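Local coordinates for protein exodeoxyribonuclease III (Methanosarcina mazei, PDB 5J8N) that probably acts as a metal-dependent DNA repair nuclease that cuts at abasic sites and trims the 3' ends of double-stranded DNA, at residues G95-T100 with L133-A138; Y111-K116 with M126-A131; H156-L161 with S171-E176; D182-A187 with Y223-E228. The protein carries 3 engineered substitutions. All blocks are in the same frame, centred on the assembly; numbering follows the deposited sequence.

Contact 1. Residues G95-T100 with L133-A138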
# COMPACT_ATOMS: atom_id res chain seq x y z
N GLY A 95 7.10 11.19 4.47
CA GLY A 95 7.07 9.87 5.12
C GLY A 95 6.11 8.89 4.52
O GLY A 95 5.41 8.14 5.26
N ARG A 96 6.13 8.79 3.20
CA ARG A 96 5.20 7.98 2.44
C ARG A 96 5.79 6.73 1.85
O ARG A 96 5.06 5.98 1.21
CB ARG A 96 4.65 8.81 1.26
CG ARG A 96 3.82 9.98 1.67
CD ARG A 96 3.38 10.73 0.41
NE ARG A 96 2.56 11.80 0.91
CZ ARG A 96 1.32 11.64 1.31
NH1 ARG A 96 0.73 10.46 1.16
NH2 ARG A 96 0.64 12.69 1.82
N PHE A 97 7.10 6.49 2.02
CA PHE A 97 7.80 5.49 1.22
C PHE A 97 8.82 4.79 2.07
O PHE A 97 9.71 5.42 2.65
CB PHE A 97 8.47 6.20 0.04
CG PHE A 97 9.21 5.31 -0.90
CD1 PHE A 97 10.48 4.88 -0.60
CD2 PHE A 97 8.62 4.96 -2.13
CE1 PHE A 97 11.22 4.07 -1.56
CE2 PHE A 97 9.34 4.19 -3.07
CZ PHE A 97 10.60 3.74 -2.74
N LEU A 98 8.70 3.48 2.11
CA LEU A 98 9.66 2.66 2.87
C LEU A 98 10.07 1.43 2.09
O LEU A 98 9.20 0.60 1.73
CB LEU A 98 9.02 2.29 4.23
CG LEU A 98 9.85 1.40 5.13
CD1 LEU A 98 11.05 2.13 5.51
CD2 LEU A 98 9.03 1.01 6.38
N ARG A 99 11.35 1.32 1.80
CA ARG A 99 11.93 0.19 1.08
C ARG A 99 12.62 -0.76 2.03
O ARG A 99 13.47 -0.36 2.85
CB ARG A 99 12.90 0.71 0.03
CG ARG A 99 13.73 -0.39 -0.61
CD ARG A 99 14.62 0.17 -1.70
NE ARG A 99 15.57 -0.84 -2.18
CZ ARG A 99 16.49 -0.59 -3.06
NH1 ARG A 99 16.60 0.59 -3.61
NH2 ARG A 99 17.34 -1.57 -3.38
N THR A 100 12.28 -2.04 1.91
CA THR A 100 12.99 -3.10 2.62
C THR A 100 13.32 -4.19 1.60
O THR A 100 12.40 -4.73 0.97
CB THR A 100 12.13 -3.69 3.78
OG1 THR A 100 10.84 -4.03 3.26
CG2 THR A 100 11.97 -2.67 4.91
N LEU A 133 7.47 6.06 -10.43
CA LEU A 133 7.62 5.20 -11.60
C LEU A 133 9.08 5.19 -12.05
O LEU A 133 9.63 4.12 -12.37
CB LEU A 133 6.69 5.68 -12.72
CG LEU A 133 6.76 4.81 -13.98
CD1 LEU A 133 6.58 3.34 -13.62
CD2 LEU A 133 5.71 5.32 -14.95
N ASP A 134 9.73 6.33 -12.00
CA ASP A 134 11.13 6.34 -12.42
C ASP A 134 12.00 5.55 -11.46
O ASP A 134 12.93 4.83 -11.88
CB ASP A 134 11.66 7.78 -12.54
CG ASP A 134 11.10 8.52 -13.75
OD1 ASP A 134 10.52 7.91 -14.65
OD2 ASP A 134 11.21 9.75 -13.79
N TYR A 135 11.73 5.65 -10.17
CA TYR A 135 12.44 4.91 -9.16
C TYR A 135 12.27 3.41 -9.35
O TYR A 135 13.28 2.68 -9.35
CB TYR A 135 11.94 5.33 -7.78
CG TYR A 135 12.64 4.70 -6.64
CD1 TYR A 135 12.32 3.41 -6.23
CD2 TYR A 135 13.66 5.39 -5.97
CE1 TYR A 135 12.98 2.83 -5.14
CE2 TYR A 135 14.32 4.81 -4.89
CZ TYR A 135 13.95 3.52 -4.48
OH TYR A 135 14.61 2.97 -3.40
N ALA A 136 11.03 2.95 -9.49
CA ALA A 136 10.80 1.52 -9.67
C ALA A 136 11.42 1.06 -10.97
O ALA A 136 12.08 0.01 -10.98
CB ALA A 136 9.32 1.29 -9.64
N ASN A 137 11.29 1.83 -12.05
CA ASN A 137 11.85 1.39 -13.32
C ASN A 137 13.37 1.26 -13.25
O ASN A 137 13.93 0.38 -13.85
CB ASN A 137 11.42 2.34 -14.44
CG ASN A 137 9.97 2.09 -14.89
OD1 ASN A 137 9.35 1.10 -14.53
ND2 ASN A 137 9.45 3.00 -15.70
N ALA A 138 14.05 2.13 -12.50
CA ALA A 138 15.48 2.01 -12.40
C ALA A 138 15.85 0.71 -11.71
O ALA A 138 16.79 0.04 -12.16
CB ALA A 138 16.08 3.25 -11.68

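Contact 2. Residues Y111-K116 with M126-A131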
# COMPACT_ATOMS: atom_id res chain seq x y z
N TYR A 111 2.43 4.99 0.82
CA TYR A 111 1.18 5.71 1.02
C TYR A 111 1.15 6.83 -0.02
O TYR A 111 1.70 7.91 0.18
CB TYR A 111 1.11 6.29 2.47
CG TYR A 111 -0.11 7.08 2.77
CD1 TYR A 111 -1.36 6.67 2.34
CD2 TYR A 111 -0.02 8.27 3.47
CE1 TYR A 111 -2.51 7.45 2.57
CE2 TYR A 111 -1.19 9.02 3.77
CZ TYR A 111 -2.42 8.59 3.29
OH TYR A 111 -3.57 9.32 3.54
N PHE A 112 0.54 6.55 -1.17
CA PHE A 112 0.56 7.57 -2.25
C PHE A 112 -0.35 8.74 -1.85
O PHE A 112 -1.33 8.55 -1.10
CB PHE A 112 0.07 6.97 -3.55
CG PHE A 112 1.02 5.99 -4.19
CD1 PHE A 112 1.00 4.64 -3.92
CD2 PHE A 112 1.93 6.47 -5.12
CE1 PHE A 112 1.91 3.76 -4.56
CE2 PHE A 112 2.80 5.63 -5.78
CZ PHE A 112 2.77 4.24 -5.50
N PRO A 113 -0.03 9.96 -2.27
CA PRO A 113 -0.81 11.13 -1.84
C PRO A 113 -2.27 11.11 -2.28
O PRO A 113 -2.62 10.60 -3.34
CB PRO A 113 -0.07 12.31 -2.52
CG PRO A 113 1.35 11.72 -2.79
CD PRO A 113 1.11 10.28 -3.15
N ASN A 114 -3.10 11.67 -1.42
CA ASN A 114 -4.44 11.95 -1.82
C ASN A 114 -4.52 13.33 -2.42
O ASN A 114 -3.97 14.30 -1.90
CB ASN A 114 -5.37 11.81 -0.64
CG ASN A 114 -6.79 11.92 -1.07
OD1 ASN A 114 -7.30 13.04 -1.21
ND2 ASN A 114 -7.44 10.77 -1.34
N GLY A 115 -5.18 13.41 -3.57
CA GLY A 115 -5.24 14.62 -4.36
C GLY A 115 -6.51 15.46 -4.20
O GLY A 115 -6.71 16.43 -4.92
N LYS A 116 -7.38 15.07 -3.28
CA LYS A 116 -8.68 15.75 -3.21
C LYS A 116 -8.67 17.17 -2.65
O LYS A 116 -9.57 17.95 -2.97
CB LYS A 116 -9.66 14.93 -2.35
CG LYS A 116 -10.11 13.70 -3.10
CD LYS A 116 -11.17 12.88 -2.40
CE LYS A 116 -10.69 12.29 -1.07
NZ LYS A 116 -11.75 11.51 -0.35
N MET A 126 0.43 13.66 -8.65
CA MET A 126 0.90 13.25 -9.98
C MET A 126 2.44 13.31 -10.06
O MET A 126 3.06 12.43 -10.69
CB MET A 126 0.26 14.11 -11.03
CG MET A 126 -1.26 14.01 -11.12
SD MET A 126 -1.89 12.33 -11.37
CE MET A 126 -1.24 11.96 -12.98
N ALA A 127 3.05 14.30 -9.42
CA ALA A 127 4.51 14.38 -9.40
C ALA A 127 5.11 13.19 -8.61
O ALA A 127 6.15 12.62 -8.97
CB ALA A 127 4.94 15.70 -8.80
N PHE A 128 4.48 12.82 -7.51
CA PHE A 128 4.90 11.65 -6.73
C PHE A 128 4.80 10.41 -7.58
O PHE A 128 5.72 9.59 -7.58
CB PHE A 128 4.05 11.54 -5.43
CG PHE A 128 4.55 10.51 -4.48
CD1 PHE A 128 4.31 9.19 -4.70
CD2 PHE A 128 5.23 10.90 -3.30
CE1 PHE A 128 4.75 8.20 -3.83
CE2 PHE A 128 5.68 9.92 -2.42
CZ PHE A 128 5.44 8.56 -2.68
N TYR A 129 3.70 10.23 -8.30
CA TYR A 129 3.53 9.07 -9.18
C TYR A 129 4.71 9.04 -10.18
O TYR A 129 5.27 7.96 -10.42
CB TYR A 129 2.22 9.21 -9.96
CG TYR A 129 0.96 8.74 -9.27
CD1 TYR A 129 0.98 7.89 -8.14
CD2 TYR A 129 -0.25 9.07 -9.83
CE1 TYR A 129 -0.24 7.40 -7.57
CE2 TYR A 129 -1.45 8.59 -9.29
CZ TYR A 129 -1.43 7.76 -8.17
OH TYR A 129 -2.62 7.30 -7.66
N ASP A 130 5.06 10.18 -10.79
CA ASP A 130 6.14 10.20 -11.79
C ASP A 130 7.46 9.78 -11.16
O ASP A 130 8.22 9.00 -11.74
CB ASP A 130 6.27 11.60 -12.37
CG ASP A 130 5.14 11.96 -13.32
OD1 ASP A 130 4.51 11.02 -13.86
OD2 ASP A 130 4.93 13.18 -13.56
N ALA A 131 7.76 10.30 -9.97
CA ALA A 131 9.01 9.98 -9.29
C ALA A 131 9.04 8.52 -8.92
O ALA A 131 10.05 7.87 -9.06
CB ALA A 131 9.22 10.85 -8.06

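Contact 3. Residues H156-L161 with S171-E176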
# COMPACT_ATOMS: atom_id res chain seq x y z
N HIS A 156 -8.43 2.09 -10.43
CA HIS A 156 -7.85 2.07 -11.77
C HIS A 156 -8.92 2.14 -12.86
O HIS A 156 -8.85 2.98 -13.78
CB HIS A 156 -7.01 0.81 -11.92
CG HIS A 156 -6.25 0.74 -13.19
ND1 HIS A 156 -5.63 -0.43 -13.60
CD2 HIS A 156 -6.03 1.66 -14.16
CE1 HIS A 156 -5.05 -0.20 -14.77
NE2 HIS A 156 -5.27 1.05 -15.13
N LYS A 157 -9.91 1.26 -12.79
CA LYS A 157 -10.90 1.06 -13.86
C LYS A 157 -12.31 1.22 -13.25
O LYS A 157 -12.47 1.25 -12.02
CB LYS A 157 -10.76 -0.33 -14.53
CG LYS A 157 -9.39 -0.54 -15.16
CD LYS A 157 -9.27 -1.97 -15.72
CE LYS A 157 -7.91 -2.26 -16.30
NZ LYS A 157 -7.82 -1.79 -17.72
N GLU A 158 -13.31 1.35 -14.11
CA GLU A 158 -14.69 1.49 -13.64
C GLU A 158 -15.08 0.33 -12.73
O GLU A 158 -15.81 0.53 -11.76
CB GLU A 158 -15.66 1.61 -14.82
CG GLU A 158 -15.51 2.97 -15.55
CD GLU A 158 -16.62 3.25 -16.53
OE1 GLU A 158 -17.67 2.59 -16.44
OE2 GLU A 158 -16.41 4.13 -17.41
N ILE A 159 -14.56 -0.87 -13.00
CA ILE A 159 -14.89 -2.02 -12.16
C ILE A 159 -14.29 -1.87 -10.76
O ILE A 159 -14.69 -2.62 -9.84
CB ILE A 159 -14.42 -3.33 -12.83
CG1 ILE A 159 -15.07 -4.58 -12.27
CG2 ILE A 159 -12.91 -3.47 -12.87
CD1 ILE A 159 -14.66 -5.81 -13.02
N ASP A 160 -13.35 -0.93 -10.57
CA ASP A 160 -12.69 -0.77 -9.27
C ASP A 160 -13.42 0.16 -8.31
O ASP A 160 -12.92 0.43 -7.22
CB ASP A 160 -11.26 -0.31 -9.48
CG ASP A 160 -10.44 -1.36 -10.18
OD1 ASP A 160 -10.45 -2.51 -9.65
OD2 ASP A 160 -9.82 -1.11 -11.24
N LEU A 161 -14.62 0.62 -8.63
CA LEU A 161 -15.44 1.29 -7.63
C LEU A 161 -16.91 1.09 -7.92
O LEU A 161 -17.31 0.78 -9.04
CB LEU A 161 -15.10 2.81 -7.50
CG LEU A 161 -15.54 3.77 -8.60
CD1 LEU A 161 -15.30 5.25 -8.15
CD2 LEU A 161 -14.74 3.49 -9.90
N SER A 171 -10.76 13.49 -7.49
CA SER A 171 -9.45 12.83 -7.36
C SER A 171 -9.60 11.48 -6.68
O SER A 171 -10.24 11.37 -5.61
CB SER A 171 -8.47 13.74 -6.59
OG SER A 171 -7.21 13.02 -6.41
N GLY A 172 -9.04 10.45 -7.31
CA GLY A 172 -9.36 9.07 -6.97
C GLY A 172 -9.87 8.37 -8.22
O GLY A 172 -9.70 7.17 -8.37
N PHE A 173 -10.53 9.13 -9.08
CA PHE A 173 -11.05 8.53 -10.30
C PHE A 173 -10.98 9.49 -11.47
O PHE A 173 -11.82 9.43 -12.37
CB PHE A 173 -12.50 8.02 -10.10
CG PHE A 173 -12.89 6.95 -11.09
CD1 PHE A 173 -12.11 5.79 -11.21
CD2 PHE A 173 -13.99 7.11 -11.94
CE1 PHE A 173 -12.40 4.82 -12.18
CE2 PHE A 173 -14.31 6.11 -12.93
CZ PHE A 173 -13.50 4.97 -13.01
N LEU A 174 -9.99 10.39 -11.46
CA LEU A 174 -9.79 11.29 -12.59
C LEU A 174 -9.15 10.59 -13.77
O LEU A 174 -8.28 9.73 -13.57
CB LEU A 174 -8.93 12.49 -12.20
CG LEU A 174 -9.53 13.40 -11.10
CD1 LEU A 174 -8.45 14.37 -10.65
CD2 LEU A 174 -10.69 14.22 -11.63
N PRO A 175 -9.54 10.95 -14.99
CA PRO A 175 -8.88 10.31 -16.14
C PRO A 175 -7.35 10.32 -16.06
O PRO A 175 -6.72 9.28 -16.36
CB PRO A 175 -9.41 11.12 -17.35
CG PRO A 175 -10.85 11.49 -16.92
CD PRO A 175 -10.65 11.84 -15.42
N GLU A 176 -6.72 11.42 -15.65
CA GLU A 176 -5.27 11.49 -15.65
C GLU A 176 -4.63 10.56 -14.61
O GLU A 176 -3.53 10.05 -14.81
CB GLU A 176 -4.83 12.94 -15.43
CG GLU A 176 -5.47 13.57 -14.18
CD GLU A 176 -6.75 14.39 -14.45
OE1 GLU A 176 -6.90 15.46 -13.79
OE2 GLU A 176 -7.62 14.03 -15.30

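Contact 4. Residues D182-A187 with Y223-E228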
# COMPACT_ATOMS: atom_id res chain seq x y z
N ASP A 182 -2.35 3.16 -16.03
CA ASP A 182 -2.15 2.45 -17.28
C ASP A 182 -0.65 2.47 -17.64
O ASP A 182 -0.07 1.44 -18.04
CB ASP A 182 -2.93 3.08 -18.43
CG ASP A 182 -4.45 2.91 -18.32
OD1 ASP A 182 -4.93 1.92 -17.69
OD2 ASP A 182 -5.15 3.78 -18.92
N LYS A 183 -0.04 3.66 -17.55
CA LYS A 183 1.36 3.86 -17.94
C LYS A 183 2.27 3.02 -17.03
O LYS A 183 3.20 2.37 -17.51
CB LYS A 183 1.71 5.33 -17.85
CG LYS A 183 3.17 5.66 -18.17
CD LYS A 183 3.37 7.14 -17.80
CE LYS A 183 4.83 7.55 -18.00
NZ LYS A 183 5.01 9.01 -17.69
N PHE A 184 1.99 3.02 -15.73
CA PHE A 184 2.74 2.22 -14.77
C PHE A 184 2.69 0.72 -15.16
O PHE A 184 3.71 0.07 -15.33
CB PHE A 184 2.13 2.50 -13.38
CG PHE A 184 2.58 1.58 -12.26
CD1 PHE A 184 3.86 1.05 -12.18
CD2 PHE A 184 1.68 1.32 -11.23
CE1 PHE A 184 4.23 0.23 -11.09
CE2 PHE A 184 2.05 0.52 -10.16
CZ PHE A 184 3.31 -0.02 -10.10
N LEU A 185 1.48 0.18 -15.32
CA LEU A 185 1.41 -1.26 -15.61
C LEU A 185 2.07 -1.59 -16.94
O LEU A 185 2.74 -2.60 -17.05
CB LEU A 185 -0.04 -1.75 -15.59
CG LEU A 185 -0.76 -1.58 -14.24
CD1 LEU A 185 -2.12 -2.24 -14.30
CD2 LEU A 185 0.04 -2.15 -13.08
N ALA A 186 1.91 -0.72 -17.94
CA ALA A 186 2.53 -0.93 -19.24
C ALA A 186 4.06 -0.93 -19.20
O ALA A 186 4.70 -1.53 -20.09
CB ALA A 186 2.03 0.11 -20.23
N ALA A 187 4.65 -0.37 -18.14
CA ALA A 187 6.10 -0.44 -17.96
C ALA A 187 6.58 -1.81 -17.51
O ALA A 187 7.77 -2.04 -17.43
CB ALA A 187 6.56 0.61 -16.94
N TYR A 223 -3.47 -1.91 -3.35
CA TYR A 223 -3.00 -2.86 -4.36
C TYR A 223 -1.69 -3.49 -3.92
O TYR A 223 -0.96 -2.92 -3.09
CB TYR A 223 -2.72 -2.13 -5.68
CG TYR A 223 -3.85 -1.37 -6.32
CD1 TYR A 223 -4.26 -0.13 -5.81
CD2 TYR A 223 -4.44 -1.84 -7.50
CE1 TYR A 223 -5.28 0.60 -6.42
CE2 TYR A 223 -5.49 -1.12 -8.12
CZ TYR A 223 -5.85 0.12 -7.57
OH TYR A 223 -6.83 0.83 -8.24
N VAL A 224 -1.39 -4.63 -4.50
CA VAL A 224 0.01 -5.09 -4.49
C VAL A 224 0.37 -5.32 -5.93
O VAL A 224 -0.25 -6.12 -6.65
CB VAL A 224 0.27 -6.35 -3.63
CG1 VAL A 224 1.77 -6.61 -3.56
CG2 VAL A 224 -0.32 -6.21 -2.22
N PHE A 225 1.39 -4.62 -6.41
CA PHE A 225 1.93 -4.78 -7.75
C PHE A 225 3.19 -5.59 -7.72
O PHE A 225 3.94 -5.55 -6.73
CB PHE A 225 2.24 -3.43 -8.38
CG PHE A 225 1.09 -2.46 -8.34
CD1 PHE A 225 0.06 -2.55 -9.28
CD2 PHE A 225 1.05 -1.50 -7.38
CE1 PHE A 225 -1.02 -1.63 -9.25
CE2 PHE A 225 -0.01 -0.57 -7.33
CZ PHE A 225 -1.06 -0.67 -8.26
N VAL A 226 3.42 -6.34 -8.77
CA VAL A 226 4.74 -7.03 -8.92
C VAL A 226 5.30 -6.73 -10.28
O VAL A 226 4.58 -6.58 -11.27
CB VAL A 226 4.65 -8.55 -8.69
CG1 VAL A 226 4.16 -8.84 -7.23
CG2 VAL A 226 3.76 -9.26 -9.74
N SER A 227 6.62 -6.63 -10.36
CA SER A 227 7.26 -6.63 -11.67
C SER A 227 6.99 -7.96 -12.37
O SER A 227 6.79 -9.00 -11.73
CB SER A 227 8.76 -6.38 -11.53
OG SER A 227 9.31 -7.24 -10.53
N GLU A 228 6.96 -7.91 -13.69
CA GLU A 228 6.62 -9.08 -14.50
C GLU A 228 7.48 -10.29 -14.19
O GLU A 228 7.00 -11.42 -14.30
CB GLU A 228 6.75 -8.70 -16.00
CG GLU A 228 6.75 -9.87 -16.98
CD GLU A 228 5.42 -10.55 -17.05
OE1 GLU A 228 5.40 -11.78 -17.35
OE2 GLU A 228 4.41 -9.85 -16.83

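Contact 1. Residues G95-T100 with L133-A138
Phe97 drives the edge of its ring into one face of Tyr135, and this T-shaped pair is the tight part of the contact. Phe97 CZ comes to 3.5 Å from Tyr135 CE1, the ring planes stand 78° apart and their centroids are 5.1 Å apart. The phenol comes from helix 119-141 with CG trans to the backbone N (chi1 -177°) and meets Phe97 and Arg99, which reach out from the strand; the closest CA atoms, those of Arg99 and Ala136, are still 10.9 Å apart. Met86 touches both rings.

The hydroxyl end is the polar part, joined by one hydrogen bond. Arg99, extended from CG to NE, turns the edge of its guanidinium to the hydroxyl: NH1 donates to Tyr135 OH at 3.1 Å and 164°. Tyr135 is partly exposed, whereas Phe97 and Arg99 are buried. The stronger partner of Arg99 is Asp101, which forms a salt bridge with NE; Glu83 makes only a long, weak ion pair with NH1.

The chemistry thus joins strand 97-101 to helix 119-141 through one amphipathic ring, its carbon face used for apolar packing and its hydroxyl for an arginine that is probably already neutralised by Asp101.

Contact 2. Residues Y111-K116 with M126-A131
The hydroxyl of Tyr129, whose ring packs against Phe112, is gripped by two groups, the backbone O of Val152 and OG1 of Thr154. With its OH held in this way, the phenol presents its edge to the loop: Phe112 CD2 lies near the plane of the Tyr129 ring, 3.4 Å from CE1. The two rings meet obliquely, their planes at 59°.

Phe112 also meets Phe128, again obliquely, with CD2 3.6 Å from Phe128 CE1 and the planes 77° apart. Its CG sits trans to the carbonyl carbon (chi1 -71°), which places the CD2-CE2 side of the ring against both aromatic neighbours. Pro113 completes the contact from another direction. Its CD lies over one face of Phe128 in a CH-pi contact, 4.0 Å from the ring centroid and displaced toward the rim, while Pro113 CG rests 3.8 Å from Phe128 CB. An alanine in place of Phe128 would take away the surface under Pro113, would probably open a gap beside it, and is likely to leave the Phe112 ring less firmly fixed.

The loop stays close to the predicted catalytic residues, for Phe112 O accepts from Asn153 ND2 and the Phe112 backbone pairs with Asp151. This aromatic cluster seats the exit of strand 106-111 on helix 119-141; Phe91 of helix 89-92 meets Phe128 edge-to-face, and Trp180 of helix 175-186 stacks on Tyr129.

Contact 3. Residues H156-L161 with S171-E176
Apolar contact between Leu161 and Phe173 dominates. Leu161 CD2 sits over one face of the Phe173 ring, 3.6 Å from its centroid and 16° off the ring normal, a close CH-pi contact; the nearest ring atom, Phe173 CE1, is 3.5 Å from that methyl. Leu161 reaches this place with CG between its backbone N and carbonyl carbon (chi1 73°), a crowded position. At the rim of the same ring, the aliphatic part of Glu158 lies in the ring plane, its CG 3.8 Å from Phe173 CZ, while its chain continues onward at the exposed surface.

Contacts with the backbone come next. Lys157 O approaches Phe173 CE1 obliquely at 3.6 Å, and Glu158 CA lies 3.7 Å from Phe173 CZ, so the ring nestles against the turn itself.

Hydrogen bonds hold the turn in shape without crossing between 156-161 and 171-176. Lys157 N donates to the anti lone pair of Asp160 OD2 at 2.8 Å, and Asp160 N returns a bond to Lys157 O. The other carboxylate oxygen of Asp160 forms salt bridges with Arg220 and Arg194.

Phe173 thereby closes the long connection between strand 146-149 and helix 175-186 onto the 3-10 turn at 158-160. It packs beside the helix start, where Glu177, third residue of the helix, accepts from the N-H of the N-cap residue Leu174, one half of a capping box.

Contact 4. Residues D182-A187 with Y223-E228
One face of the Phe225 ring receives the edge of Phe184, whose CE2 stands 3.4 Å above the ring plane over its centre. The pair is T-shaped, with planes at 69° and centroids only 4.7 Å apart; in return, Phe225 CD2 lies at the edge of the Phe184 ring, near its plane. Leu185 CD2 touches both rings: it lies above one face of Phe184, near the rim, and meets Phe225 CD1 obliquely at 3.8 Å.

Torsions explain how side chains from a helix and a strand meet in this way. Phe184 points its ring at the strand with CG trans to the backbone N, whereas Phe225 has CG trans to the carbonyl carbon (chi1 -52°), which places its ring in front of Phe184; chi2 near -80° then turns its face to the incoming edge. Phe184 CZ shares the approach, 3.7 Å from Phe225 CG. A serine in place of Phe225 would remove the whole face, which would probably leave the Phe184 edge and the Leu185 methyl over a gap between helix 175-186 and the sheet.

Phe132 meets Phe184 edge-to-face, and Trp180 and Tyr189 also touch it. Helix 175-186 lies against the mixed sheet containing strand 218-227, as helices do on the sheets of this DNase I-like alpha/beta fold. No hydrogen bond passes between 182-187 and 223-228, so the attachment here rests on dispersion and on the weak electrostatics of ring hydrogens directed at a pi face.

Contacts 1 and 2 share helix 119-141, and contacts 3 and 4 share helix 175-186; contacts 1 and 4 reach the same mixed sheet. Along the chain, contact 2 is nested inside the loop closed by contact 1, and contacts 3 and 4 follow in series. Touching pairs have centres 12 to 16 Å apart: Arg96 O bonds Tyr111 N between contacts 1 and 2, Leu133 packs on Phe184 between 1 and 4, Gly115 on Ser171 between 2 and 3, and His156 NE2 meets Asp182 OD1 between 3 and 4. Contacts 1 and 3 do not touch, nor do 2 and 4. Both helices thus pack on one of the two sheets of the DNase I-like fold, and contact 2, holding Tyr111, adjoins the predicted active-site residues Asp151 and Asn153.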